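Local coordinates for protein lipase, class 3 (Penicillium roqueforti FM164, PDB 6L7N) that probably hydrolyses the ester bonds of lipids such as triacylglycerols, as a fungal class 3 lipase of the alpha/beta-hydrolase fold, at residues V88-S93 with L255-H261; L209-H215 with G240-F244; A21-A25 with T268-K272; D56-A60 with L80-Y86. One frame throughout, in Å; residues are numbered along the deposited sequence.

Interaction 1 (V88-S93 with L255-H261)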
loop_
_atom_site.group_PDB
_atom_site.type_symbol
_atom_site.label_atom_id
_atom_site.label_comp_id
_atom_site.label_asym_id
_atom_site.label_seq_id
_atom_site.Cartn_x
_atom_site.Cartn_y
_atom_site.Cartn_z
ATOM N N VAL A 88 -4.231 7.912 11.948
ATOM C CA VAL A 88 -4.791 6.567 11.772
ATOM C C VAL A 88 -5.523 6.089 13.024
ATOM O O VAL A 88 -6.581 5.459 12.926
ATOM C CB VAL A 88 -3.687 5.575 11.343
ATOM C CG1 VAL A 88 -4.291 4.195 10.990
ATOM C CG2 VAL A 88 -2.922 6.127 10.152
ATOM N N ARG A 89 -4.984 6.359 14.216
ATOM C CA ARG A 89 -5.695 5.961 15.430
ATOM C C ARG A 89 -7.112 6.527 15.451
ATOM O O ARG A 89 -8.070 5.829 15.822
ATOM C CB ARG A 89 -4.924 6.403 16.678
ATOM C CG ARG A 89 -5.592 5.950 17.996
ATOM C CD ARG A 89 -4.848 6.475 19.227
ATOM N NE ARG A 89 -3.446 6.078 19.200
ATOM C CZ ARG A 89 -2.972 4.958 19.736
ATOM N NH1 ARG A 89 -1.683 4.685 19.651
ATOM N NH2 ARG A 89 -3.782 4.113 20.363
ATOM N N ASN A 90 -7.275 7.790 15.047
ATOM C CA ASN A 90 -8.615 8.377 15.048
ATOM C C ASN A 90 -9.508 7.711 14.020
ATOM O O ASN A 90 -10.722 7.613 14.225
ATOM C CB ASN A 90 -8.544 9.879 14.787
ATOM C CG ASN A 90 -7.959 10.621 15.953
ATOM O OD1 ASN A 90 -7.383 10.006 16.850
ATOM N ND2 ASN A 90 -8.085 11.940 15.951
ATOM N N TRP A 91 -8.915 7.244 12.920
ATOM C CA TRP A 91 -9.650 6.503 11.906
ATOM C C TRP A 91 -10.167 5.185 12.470
ATOM O O TRP A 91 -11.347 4.855 12.323
ATOM C CB TRP A 91 -8.724 6.294 10.689
ATOM C CG TRP A 91 -9.317 5.609 9.501
ATOM C CD1 TRP A 91 -9.954 6.191 8.442
ATOM C CD2 TRP A 91 -9.296 4.206 9.240
ATOM N NE1 TRP A 91 -10.350 5.224 7.537
ATOM C CE2 TRP A 91 -9.954 3.997 8.004
ATOM C CE3 TRP A 91 -8.776 3.103 9.928
ATOM C CZ2 TRP A 91 -10.120 2.726 7.451
ATOM C CZ3 TRP A 91 -8.934 1.839 9.374
ATOM C CH2 TRP A 91 -9.595 1.663 8.143
ATOM N N VAL A 92 -9.305 4.435 13.162
ATOM C CA VAL A 92 -9.751 3.200 13.815
ATOM C C VAL A 92 -10.873 3.498 14.805
ATOM O O VAL A 92 -11.908 2.819 14.833
ATOM C CB VAL A 92 -8.566 2.509 14.516
ATOM C CG1 VAL A 92 -9.052 1.352 15.399
ATOM C CG2 VAL A 92 -7.533 2.037 13.492
ATOM N N SER A 93 -10.693 4.534 15.615
ATOM C CA SER A 93 -11.596 4.729 16.736
ATOM C C SER A 93 -12.931 5.330 16.322
ATOM O O SER A 93 -13.943 5.060 16.977
ATOM C CB SER A 93 -10.924 5.595 17.801
ATOM O OG SER A 93 -10.405 6.789 17.247
ATOM N N LEU A 255 -7.935 -0.820 19.688
ATOM C CA LEU A 255 -6.882 0.197 19.735
ATOM C C LEU A 255 -5.694 -0.249 20.582
ATOM O O LEU A 255 -4.561 0.201 20.356
ATOM C CB LEU A 255 -7.443 1.508 20.289
ATOM C CG LEU A 255 -8.248 2.462 19.409
ATOM C CD1 LEU A 255 -8.580 3.710 20.205
ATOM C CD2 LEU A 255 -7.464 2.829 18.166
ATOM N N GLU A 256 -5.922 -1.121 21.573
ATOM C CA GLU A 256 -4.801 -1.591 22.379
ATOM C C GLU A 256 -3.809 -2.415 21.562
ATOM O O GLU A 256 -2.664 -2.601 21.993
ATOM C CB GLU A 256 -5.317 -2.397 23.571
ATOM C CG GLU A 256 -6.087 -3.627 23.174
ATOM C CD GLU A 256 -5.307 -4.902 23.430
ATOM O OE1 GLU A 256 -5.889 -5.999 23.286
ATOM O OE2 GLU A 256 -4.113 -4.806 23.781
ATOM N N ASP A 257 -4.202 -2.886 20.381
ATOM C CA ASP A 257 -3.300 -3.618 19.498
ATOM C C ASP A 257 -2.561 -2.710 18.527
ATOM O O ASP A 257 -1.808 -3.213 17.675
ATOM C CB ASP A 257 -4.072 -4.675 18.695
ATOM C CG ASP A 257 -4.591 -5.816 19.565
ATOM O OD1 ASP A 257 -4.002 -6.080 20.624
ATOM O OD2 ASP A 257 -5.588 -6.455 19.182
ATOM N N PHE A 258 -2.735 -1.386 18.652
ATOM C CA PHE A 258 -2.362 -0.477 17.570
ATOM C C PHE A 258 -0.874 -0.507 17.245
ATOM O O PHE A 258 -0.491 -0.233 16.098
ATOM C CB PHE A 258 -2.800 0.949 17.909
ATOM C CG PHE A 258 -2.735 1.901 16.734
ATOM C CD1 PHE A 258 -3.591 1.755 15.654
ATOM C CD2 PHE A 258 -1.825 2.947 16.722
ATOM C CE1 PHE A 258 -3.534 2.618 14.584
ATOM C CE2 PHE A 258 -1.766 3.822 15.655
ATOM C CZ PHE A 258 -2.615 3.654 14.582
ATOM N N GLU A 259 -0.014 -0.820 18.222
ATOM C CA GLU A 259 1.423 -0.825 17.935
ATOM C C GLU A 259 1.765 -1.779 16.802
ATOM O O GLU A 259 2.686 -1.505 16.020
ATOM C CB GLU A 259 2.230 -1.188 19.180
ATOM C CG GLU A 259 1.742 -0.527 20.454
ATOM C CD GLU A 259 1.024 -1.507 21.381
ATOM O OE1 GLU A 259 1.529 -1.712 22.516
ATOM O OE2 GLU A 259 -0.029 -2.069 20.967
ATOM N N ALA A 260 1.006 -2.875 16.660
ATOM C CA ALA A 260 1.324 -3.836 15.612
ATOM C C ALA A 260 1.224 -3.223 14.221
ATOM O O ALA A 260 1.732 -3.809 13.260
ATOM C CB ALA A 260 0.402 -5.053 15.723
ATOM N N HIS A 261 0.578 -2.062 14.096
ATOM C CA HIS A 261 0.388 -1.418 12.801
ATOM C C HIS A 261 1.681 -0.831 12.262
ATOM O O HIS A 261 1.828 -0.662 11.045
ATOM C CB HIS A 261 -0.649 -0.307 12.922
ATOM C CG HIS A 261 -1.054 0.300 11.611
ATOM N ND1 HIS A 261 -1.497 -0.449 10.540
ATOM C CD2 HIS A 261 -1.093 1.591 11.204
ATOM C CE1 HIS A 261 -1.792 0.354 9.533
ATOM N NE2 HIS A 261 -1.550 1.595 9.906
HETATM O O HOH W 1 -2.676 1.885 21.611
#
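Arg89, on the short helix 88-94, lies across Phe258 and Leu255 of the 3-10 segment 255-258. Its CB stands over one face of the Phe258 ring, displaced toward the rim. With CG anti to the backbone N (chi1 -177°), the chain continues past Leu255, where Arg89 CG packs 3.6 Å from Leu255 CD2. A bend at chi3 then brings the guanidinium to the phenyl ring: Arg89 NH1 comes within 3.4 Å of Phe258 CD2, which lies over a guanidinium face. The two planes are 56° apart, so this is an oblique contact and no flat stack. At the tip, NH2 donates to a water 2.8 Å away in the guanidinium plane, and that water donates to Leu255 O. Helix 88-94 probably corresponds, by sequence and position, to the lid helix of class 3 lipases, while segment 255-261 carries His261, which is hydrogen-bonded to Ser147 and Asp201 in a geometry consistent with a catalytic triad. Val88 CG1 sits 3.9 Å from His261 NE2, and the Val88 side chain also touches Ser147, as would be expected of a lid lying over the site. Val88 CB meets the Phe258 ring at its edge. Val92 and Leu255 run antiparallel alongside one another, Val92 CG1 3.5 Å from Leu255 CD2, and the other Leu255 methyl, CD1, rests on Ser93 CB.

Interaction 2 (L209-H215 with G240-F244)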
loop_
_atom_site.group_PDB
_atom_site.type_symbol
_atom_site.label_atom_id
_atom_site.label_comp_id
_atom_site.label_asym_id
_atom_site.label_seq_id
_atom_site.Cartn_x
_atom_site.Cartn_y
_atom_site.Cartn_z
ATOM N N LEU A 209 -15.924 -7.101 7.829
ATOM C CA LEU A 209 -16.637 -8.023 6.952
ATOM C C LEU A 209 -18.135 -7.807 7.056
ATOM O O LEU A 209 -18.840 -7.771 6.039
ATOM C CB LEU A 209 -16.298 -9.475 7.303
ATOM C CG LEU A 209 -14.965 -9.996 6.788
ATOM C CD1 LEU A 209 -14.737 -11.408 7.287
ATOM C CD2 LEU A 209 -14.954 -9.935 5.283
ATOM N N ALA A 210 -18.632 -7.629 8.286
ATOM C CA ALA A 210 -20.050 -7.403 8.536
ATOM C C ALA A 210 -20.582 -6.146 7.862
ATOM O O ALA A 210 -21.803 -5.972 7.774
ATOM C CB ALA A 210 -20.302 -7.299 10.043
ATOM N N MET A 211 -19.707 -5.250 7.420
ATOM C CA MET A 211 -20.139 -4.054 6.723
ATOM C C MET A 211 -20.073 -4.204 5.209
ATOM O O MET A 211 -20.193 -3.207 4.497
ATOM C CB MET A 211 -19.294 -2.860 7.167
ATOM C CG MET A 211 -19.687 -2.335 8.535
ATOM S SD MET A 211 -18.876 -0.773 8.895
ATOM C CE MET A 211 -17.320 -1.401 9.473
ATOM N N GLY A 212 -19.891 -5.420 4.698
ATOM C CA GLY A 212 -19.906 -5.637 3.265
ATOM C C GLY A 212 -18.565 -5.534 2.559
ATOM O O GLY A 212 -18.511 -5.744 1.339
ATOM N N TYR A 213 -17.491 -5.249 3.277
ATOM C CA TYR A 213 -16.180 -5.070 2.674
ATOM C C TYR A 213 -15.417 -6.393 2.666
ATOM O O TYR A 213 -15.582 -7.231 3.549
ATOM C CB TYR A 213 -15.397 -4.005 3.449
ATOM C CG TYR A 213 -15.933 -2.607 3.226
ATOM C CD1 TYR A 213 -17.003 -2.124 3.972
ATOM C CD2 TYR A 213 -15.387 -1.782 2.240
ATOM C CE1 TYR A 213 -17.506 -0.861 3.762
ATOM C CE2 TYR A 213 -15.887 -0.521 2.024
ATOM C CZ TYR A 213 -16.954 -0.063 2.782
ATOM O OH TYR A 213 -17.454 1.204 2.562
ATOM N N VAL A 214 -14.576 -6.579 1.654
ATOM C CA VAL A 214 -13.769 -7.786 1.551
ATOM C C VAL A 214 -12.382 -7.389 1.070
ATOM O O VAL A 214 -12.230 -6.443 0.294
ATOM C CB VAL A 214 -14.424 -8.820 0.615
ATOM C CG1 VAL A 214 -13.489 -9.977 0.297
ATOM C CG2 VAL A 214 -15.644 -9.382 1.301
ATOM N N HIS A 215 -11.370 -8.105 1.564
ATOM C CA HIS A 215 -9.980 -7.885 1.181
ATOM C C HIS A 215 -9.630 -8.566 -0.135
ATOM O O HIS A 215 -10.194 -9.601 -0.507
ATOM C CB HIS A 215 -9.023 -8.448 2.226
ATOM C CG HIS A 215 -8.595 -7.463 3.254
ATOM N ND1 HIS A 215 -7.992 -6.265 2.933
ATOM C CD2 HIS A 215 -8.650 -7.512 4.607
ATOM C CE1 HIS A 215 -7.708 -5.610 4.046
ATOM N NE2 HIS A 215 -8.089 -6.348 5.076
ATOM N N GLY A 240 -8.236 -16.836 1.535
ATOM C CA GLY A 240 -9.558 -16.232 1.457
ATOM C C GLY A 240 -9.788 -15.312 2.634
ATOM O O GLY A 240 -9.280 -15.549 3.730
ATOM N N ASP A 241 -10.570 -14.253 2.403
ATOM C CA ASP A 241 -10.858 -13.265 3.445
ATOM C C ASP A 241 -12.102 -13.733 4.191
ATOM O O ASP A 241 -13.233 -13.379 3.846
ATOM C CB ASP A 241 -11.051 -11.867 2.854
ATOM C CG ASP A 241 -11.317 -10.801 3.939
ATOM O OD1 ASP A 241 -11.010 -11.060 5.119
ATOM O OD2 ASP A 241 -11.814 -9.698 3.613
ATOM N N ILE A 242 -11.889 -14.533 5.232
ATOM C CA ILE A 242 -12.976 -15.058 6.049
ATOM C C ILE A 242 -12.768 -14.632 7.496
ATOM O O ILE A 242 -11.663 -14.285 7.917
ATOM C CB ILE A 242 -13.061 -16.587 5.948
ATOM C CG1 ILE A 242 -11.700 -17.161 6.303
ATOM C CG2 ILE A 242 -13.464 -17.000 4.539
ATOM C CD1 ILE A 242 -11.493 -18.554 5.857
ATOM N N SER A 243 -13.850 -14.700 8.278
ATOM C CA SER A 243 -13.837 -14.100 9.609
ATOM C C SER A 243 -12.888 -14.788 10.582
ATOM O O SER A 243 -12.490 -14.166 11.574
ATOM C CB SER A 243 -15.246 -14.101 10.200
ATOM O OG SER A 243 -15.675 -15.434 10.401
ATOM N N PHE A 244 -12.494 -16.039 10.324
ATOM C CA PHE A 244 -11.722 -16.819 11.289
ATOM C C PHE A 244 -10.275 -17.050 10.880
ATOM O O PHE A 244 -9.556 -17.767 11.583
ATOM C CB PHE A 244 -12.399 -18.180 11.532
ATOM C CG PHE A 244 -12.895 -18.847 10.276
ATOM C CD1 PHE A 244 -14.174 -18.600 9.795
ATOM C CD2 PHE A 244 -12.083 -19.724 9.583
ATOM C CE1 PHE A 244 -14.626 -19.214 8.640
ATOM C CE2 PHE A 244 -12.535 -20.355 8.422
ATOM C CZ PHE A 244 -13.793 -20.091 7.947
#
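Asp241 drives its carboxylate into the chain at Val214 and His215, where the packing is tight. Asp241 OD2 accepts a short, nearly straight hydrogen bond from His215 N (2.6 Å, N-H...O angle 165°), taken on the anti side of the carboxylate and 30° out of its plane. The same oxygen is salt-bridged to Arg177, so a backbone amide and a positive charge share it, which probably favours the ionised form. Having CG anti to its own backbone N (chi1 -178°) extends the acid group across the gap between the two loops. Carbon closes in around Asp241 OD2: His215 CB approaches it to 3.4 Å and Leu209 CD2 to 3.6 Å, with Val214 CG1 close by. With an alanine here, the His215 amide would probably be left without its acceptor and Arg177 without this counter-charge. Toward solvent the contact thins to a single methyl group against the main chain. Leu209 CD1 lies 3.6 Å from Ser243 N and 4.0 Å from Ser243 CB, without any polar link, and Ser243 itself is exposed. Val214, by contrast, is backed by helix 181-190. The arrangement is that of an inverse gamma turn centred on Asp241, whose carboxylate joins the loop after the edge strand 235-238 to the backbone following the short strand 213-214.

Interaction 3 (A21-A25 with T268-K272)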
loop_
_atom_site.group_PDB
_atom_site.type_symbol
_atom_site.label_atom_id
_atom_site.label_comp_id
_atom_site.label_asym_id
_atom_site.label_seq_id
_atom_site.Cartn_x
_atom_site.Cartn_y
_atom_site.Cartn_z
ATOM N N ALA A 21 9.704 5.463 2.669
ATOM C CA ALA A 21 10.125 6.764 2.161
ATOM C C ALA A 21 8.932 7.694 1.972
ATOM O O ALA A 21 9.057 8.907 2.167
ATOM C CB ALA A 21 10.888 6.586 0.851
ATOM N N ALA A 22 7.767 7.141 1.622
ATOM C CA ALA A 22 6.585 7.971 1.420
ATOM C C ALA A 22 6.232 8.819 2.637
ATOM O O ALA A 22 5.536 9.828 2.495
ATOM C CB ALA A 22 5.362 7.111 1.071
ATOM N N TYR A 23 6.666 8.430 3.828
ATOM C CA TYR A 23 6.324 9.219 5.003
ATOM C C TYR A 23 7.176 10.470 5.157
ATOM O O TYR A 23 6.821 11.332 5.961
ATOM C CB TYR A 23 6.449 8.372 6.264
ATOM C CG TYR A 23 5.249 7.471 6.478
ATOM C CD1 TYR A 23 4.134 7.922 7.167
ATOM C CD2 TYR A 23 5.232 6.176 5.978
ATOM C CE1 TYR A 23 3.028 7.090 7.365
ATOM C CE2 TYR A 23 4.131 5.339 6.166
ATOM C CZ TYR A 23 3.036 5.806 6.857
ATOM O OH TYR A 23 1.949 4.975 7.048
ATOM N N TYR A 24 8.267 10.599 4.402
ATOM C CA TYR A 24 9.215 11.698 4.580
ATOM C C TYR A 24 8.824 12.883 3.709
ATOM O O TYR A 24 8.876 12.787 2.475
ATOM C CB TYR A 24 10.634 11.260 4.219
ATOM C CG TYR A 24 11.282 10.341 5.212
ATOM C CD1 TYR A 24 11.033 8.985 5.174
ATOM C CD2 TYR A 24 12.153 10.829 6.180
ATOM C CE1 TYR A 24 11.617 8.130 6.064
ATOM C CE2 TYR A 24 12.752 9.974 7.086
ATOM C CZ TYR A 24 12.484 8.624 7.019
ATOM O OH TYR A 24 13.054 7.752 7.913
ATOM N N ALA A 25 8.486 14.011 4.347
ATOM C CA ALA A 25 8.221 15.237 3.597
ATOM C C ALA A 25 9.374 15.595 2.678
ATOM O O ALA A 25 9.156 16.147 1.592
ATOM C CB ALA A 25 7.947 16.404 4.543
ATOM N N THR A 268 7.762 1.309 9.567
ATOM C CA THR A 268 7.470 1.878 8.255
ATOM C C THR A 268 7.237 3.384 8.326
ATOM O O THR A 268 7.608 4.115 7.404
ATOM C CB THR A 268 6.260 1.184 7.622
ATOM O OG1 THR A 268 5.052 1.739 8.159
ATOM C CG2 THR A 268 6.282 -0.305 7.907
ATOM N N ASP A 269 6.622 3.873 9.404
ATOM C CA ASP A 269 6.261 5.287 9.476
ATOM C C ASP A 269 7.223 6.119 10.319
ATOM O O ASP A 269 6.828 7.176 10.824
ATOM C CB ASP A 269 4.832 5.459 9.994
ATOM C CG ASP A 269 4.709 5.186 11.471
ATOM O OD1 ASP A 269 5.603 4.517 12.039
ATOM O OD2 ASP A 269 3.701 5.631 12.063
ATOM N N ALA A 270 8.472 5.674 10.473
ATOM C CA ALA A 270 9.435 6.418 11.277
ATOM C C ALA A 270 9.654 7.838 10.772
ATOM O O ALA A 270 10.045 8.706 11.561
ATOM C CB ALA A 270 10.777 5.677 11.312
ATOM N N GLY A 271 9.416 8.099 9.482
ATOM C CA GLY A 271 9.667 9.413 8.914
ATOM C C GLY A 271 8.570 10.443 9.083
ATOM O O GLY A 271 8.740 11.586 8.652
ATOM N N LYS A 272 7.449 10.079 9.698
ATOM C CA LYS A 272 6.311 10.985 9.838
ATOM C C LYS A 272 6.643 12.153 10.757
ATOM O O LYS A 272 7.523 12.046 11.613
ATOM C CB LYS A 272 5.095 10.230 10.378
ATOM C CG LYS A 272 5.211 9.915 11.855
ATOM C CD LYS A 272 4.385 8.707 12.261
ATOM C CE LYS A 272 5.004 8.021 13.476
ATOM N NZ LYS A 272 6.282 7.321 13.130
HETATM O O HOH W 2 8.095 14.005 7.108
#
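Tyr23 and Tyr24, in the chain following helix 6-22, run beside a type I beta turn from Asp269 to Lys272, bringing the CA atoms of Tyr24 and Gly271 to 4.9 Å and those of Tyr23 and Lys272 to 5.1 Å. Two tyrosine rings receive the turn, each on a face. Asp269 CB sits over the middle of the Tyr23 ring, 3.6 Å from its centroid and 12° off the normal, a CH-pi contact. The carboxylate is swung off the ring because CG lies between the backbone N and carbonyl carbon (chi1 73°), and it forms a salt bridge, Asp269 OD1 to Lys272 NZ 3.1 Å. At one side of the Tyr23 ring, CD2 approaches Thr268 O to 3.5 Å. The contact joins the chain just after the N-terminal helix of the class 3 lipase fold to the last modelled turn, and the hydroxyl of Tyr23 is hydrogen-bonded to His146, beside Ser147 on what is probably the nucleophile elbow. Were Tyr23 an alanine, a gap would probably open under Asp269 and His146 would lose this hydroxyl partner. Gly271 makes the second CH-pi contact, its CA 3.6 Å from the centroid of the Tyr24 ring; a beta carbon at that position would clash with Tyr24 CE1, so the close approach calls for glycine. Tyr24 is itself fixed at its hydroxyl by hydrogen bonds to Asn42 and the Lys40 amide. The backbones are joined through a water that accepts from Ala25 N at 2.8 Å and donates to Gly271 O at 2.9 Å.

Interaction 4 (D56-A60 with L80-Y86)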
loop_
_atom_site.group_PDB
_atom_site.type_symbol
_atom_site.label_atom_id
_atom_site.label_comp_id
_atom_site.label_asym_id
_atom_site.label_seq_id
_atom_site.Cartn_x
_atom_site.Cartn_y
_atom_site.Cartn_z
ATOM N N ASP A 56 6.420 14.182 -7.622
ATOM C CA ASP A 56 5.874 13.962 -6.292
ATOM C C ASP A 56 4.694 14.885 -6.057
ATOM O O ASP A 56 4.435 15.828 -6.814
ATOM C CB ASP A 56 6.922 14.139 -5.187
ATOM C CG ASP A 56 7.772 15.359 -5.372
ATOM O OD1 ASP A 56 7.246 16.416 -5.811
ATOM O OD2 ASP A 56 8.984 15.244 -5.062
ATOM N N PHE A 57 3.976 14.587 -4.980
ATOM C CA PHE A 57 2.772 15.323 -4.637
ATOM C C PHE A 57 2.643 15.346 -3.121
ATOM O O PHE A 57 2.830 14.322 -2.461
ATOM C CB PHE A 57 1.539 14.712 -5.317
ATOM C CG PHE A 57 1.461 13.201 -5.242
ATOM C CD1 PHE A 57 2.168 12.406 -6.131
ATOM C CD2 PHE A 57 0.642 12.590 -4.310
ATOM C CE1 PHE A 57 2.085 11.025 -6.071
ATOM C CE2 PHE A 57 0.548 11.210 -4.245
ATOM C CZ PHE A 57 1.274 10.427 -5.129
ATOM N N SER A 58 2.361 16.522 -2.570
ATOM C CA SER A 58 2.489 16.752 -1.140
ATOM C C SER A 58 1.121 16.817 -0.482
ATOM O O SER A 58 0.126 17.182 -1.115
ATOM C CB SER A 58 3.244 18.060 -0.858
ATOM O OG SER A 58 3.343 18.306 0.534
ATOM N N ASN A 59 1.081 16.468 0.800
ATOM C CA ASN A 59 -0.108 16.809 1.561
ATOM C C ASN A 59 -0.114 18.313 1.812
ATOM O O ASN A 59 0.900 19.009 1.666
ATOM C CB ASN A 59 -0.205 15.996 2.865
ATOM C CG ASN A 59 0.991 16.190 3.816
ATOM O OD1 ASN A 59 0.987 15.665 4.938
ATOM N ND2 ASN A 59 2.003 16.924 3.378
ATOM N N ALA A 60 -1.285 18.818 2.159
ATOM C CA ALA A 60 -1.466 20.255 2.245
ATOM C C ALA A 60 -2.785 20.555 2.939
ATOM O O ALA A 60 -3.309 19.713 3.674
ATOM C CB ALA A 60 -1.431 20.882 0.849
ATOM N N LEU A 80 5.289 3.908 -7.825
ATOM C CA LEU A 80 4.268 4.867 -7.442
ATOM C C LEU A 80 3.950 4.582 -5.984
ATOM O O LEU A 80 3.381 3.532 -5.678
ATOM C CB LEU A 80 3.023 4.706 -8.310
ATOM C CG LEU A 80 1.783 5.518 -7.930
ATOM C CD1 LEU A 80 2.117 7.002 -7.760
ATOM C CD2 LEU A 80 0.705 5.293 -9.004
ATOM N N SER A 81 4.301 5.510 -5.096
ATOM C CA SER A 81 4.181 5.302 -3.659
ATOM C C SER A 81 3.201 6.300 -3.064
ATOM O O SER A 81 3.293 7.506 -3.349
ATOM C CB SER A 81 5.539 5.441 -2.977
ATOM O OG SER A 81 5.390 5.480 -1.572
ATOM N N PHE A 82 2.287 5.793 -2.225
ATOM C CA PHE A 82 1.260 6.597 -1.568
ATOM C C PHE A 82 1.401 6.556 -0.052
ATOM O O PHE A 82 1.520 5.472 0.537
ATOM C CB PHE A 82 -0.154 6.100 -1.910
ATOM C CG PHE A 82 -0.550 6.296 -3.333
ATOM C CD1 PHE A 82 -1.038 7.514 -3.774
ATOM C CD2 PHE A 82 -0.465 5.247 -4.232
ATOM C CE1 PHE A 82 -1.417 7.682 -5.096
ATOM C CE2 PHE A 82 -0.844 5.406 -5.536
ATOM C CZ PHE A 82 -1.319 6.631 -5.979
ATOM N N ARG A 83 1.344 7.729 0.570
ATOM C CA ARG A 83 1.132 7.887 2.002
ATOM C C ARG A 83 -0.227 8.543 2.205
ATOM O O ARG A 83 -0.527 9.572 1.584
ATOM C CB ARG A 83 2.244 8.740 2.635
ATOM C CG ARG A 83 2.252 8.741 4.156
ATOM C CD ARG A 83 2.455 10.153 4.738
ATOM N NE ARG A 83 1.245 10.961 4.618
ATOM C CZ ARG A 83 1.214 12.287 4.633
ATOM N NH1 ARG A 83 0.053 12.930 4.508
ATOM N NH2 ARG A 83 2.333 12.978 4.796
ATOM N N GLY A 84 -1.054 7.944 3.054
ATOM C CA GLY A 84 -2.330 8.519 3.415
ATOM C C GLY A 84 -2.222 9.364 4.666
ATOM O O GLY A 84 -1.135 9.678 5.156
ATOM N N SER A 85 -3.384 9.727 5.205
ATOM C CA SER A 85 -3.392 10.469 6.451
ATOM C C SER A 85 -2.677 9.675 7.534
ATOM O O SER A 85 -2.886 8.469 7.676
ATOM C CB SER A 85 -4.822 10.766 6.884
ATOM O OG SER A 85 -4.823 11.240 8.218
ATOM N N TYR A 86 -1.820 10.345 8.296
ATOM C CA TYR A 86 -1.209 9.702 9.451
ATOM C C TYR A 86 -2.060 9.832 10.714
ATOM O O TYR A 86 -1.619 9.422 11.791
ATOM C CB TYR A 86 0.206 10.240 9.697
ATOM C CG TYR A 86 0.382 11.741 9.607
ATOM C CD1 TYR A 86 0.037 12.564 10.673
ATOM C CD2 TYR A 86 0.925 12.333 8.467
ATOM C CE1 TYR A 86 0.199 13.934 10.602
ATOM C CE2 TYR A 86 1.094 13.707 8.387
ATOM C CZ TYR A 86 0.727 14.501 9.460
ATOM O OH TYR A 86 0.892 15.867 9.405
HETATM O O HOH W 3 1.910 16.889 7.343
#
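Asn59 OD1 is gripped by both terminal nitrogens of Arg83, NH1 at 2.9 Å and NH2 at 3.0 Å, while a water donates a third hydrogen bond to it. The oxygen lies in the guanidinium plane, end-on, but both nitrogens reach it from one face of the amide, well above the carbonyl plane. Because the two nitrogens converge on one atom, the N-H...O angles are bent, 148° and 143°. Arg83 is steadied further by NE, which donates to Gly84 O at 2.8 Å, and by Tyr86 CD2 over the centre of one guanidinium face; NH1 has a second acceptor in Asp64 O. The bridging water also lies 2.5 Å from Tyr86 OH. Away from this polar cluster, Phe57 leans on Phe82, Phe57 CZ to Phe82 CE1 3.8 Å, the ring planes turned 56° from each other, and Leu80 CD1 meets the Phe57 ring at its edge. Strand 66-72 runs between strands 52-57 and 77-83 in the main sheet, so these side chains reach across an intervening strand. Ile125 of helix 112-135 touches Phe57, Leu80 and Phe82, and helix 148-161 packs against Phe82 and Leu80.

Overall arrangement
From the N terminus, the chain first leaves helix 6-22 at segment 21-25, whose partner is segment 268-272, at the last modelled residues; interaction 3 therefore closes a loop around all the others. Within it, interaction 4 closes early, linking edge strand 52-57 to strand 77-83. The chain then passes almost directly into helix 88-94, where interaction 1 opens a long loop that returns at 255-261. Interaction 2 is a short closure inside that loop, joining the region of strand 213-214 to the loop after strand 235-238, and no two contacts cross. Interactions 3 and 4 touch, through Ala22 and Tyr23 against residues 81-83, whereas interaction 2 lies on the other side of the chain's centre from both.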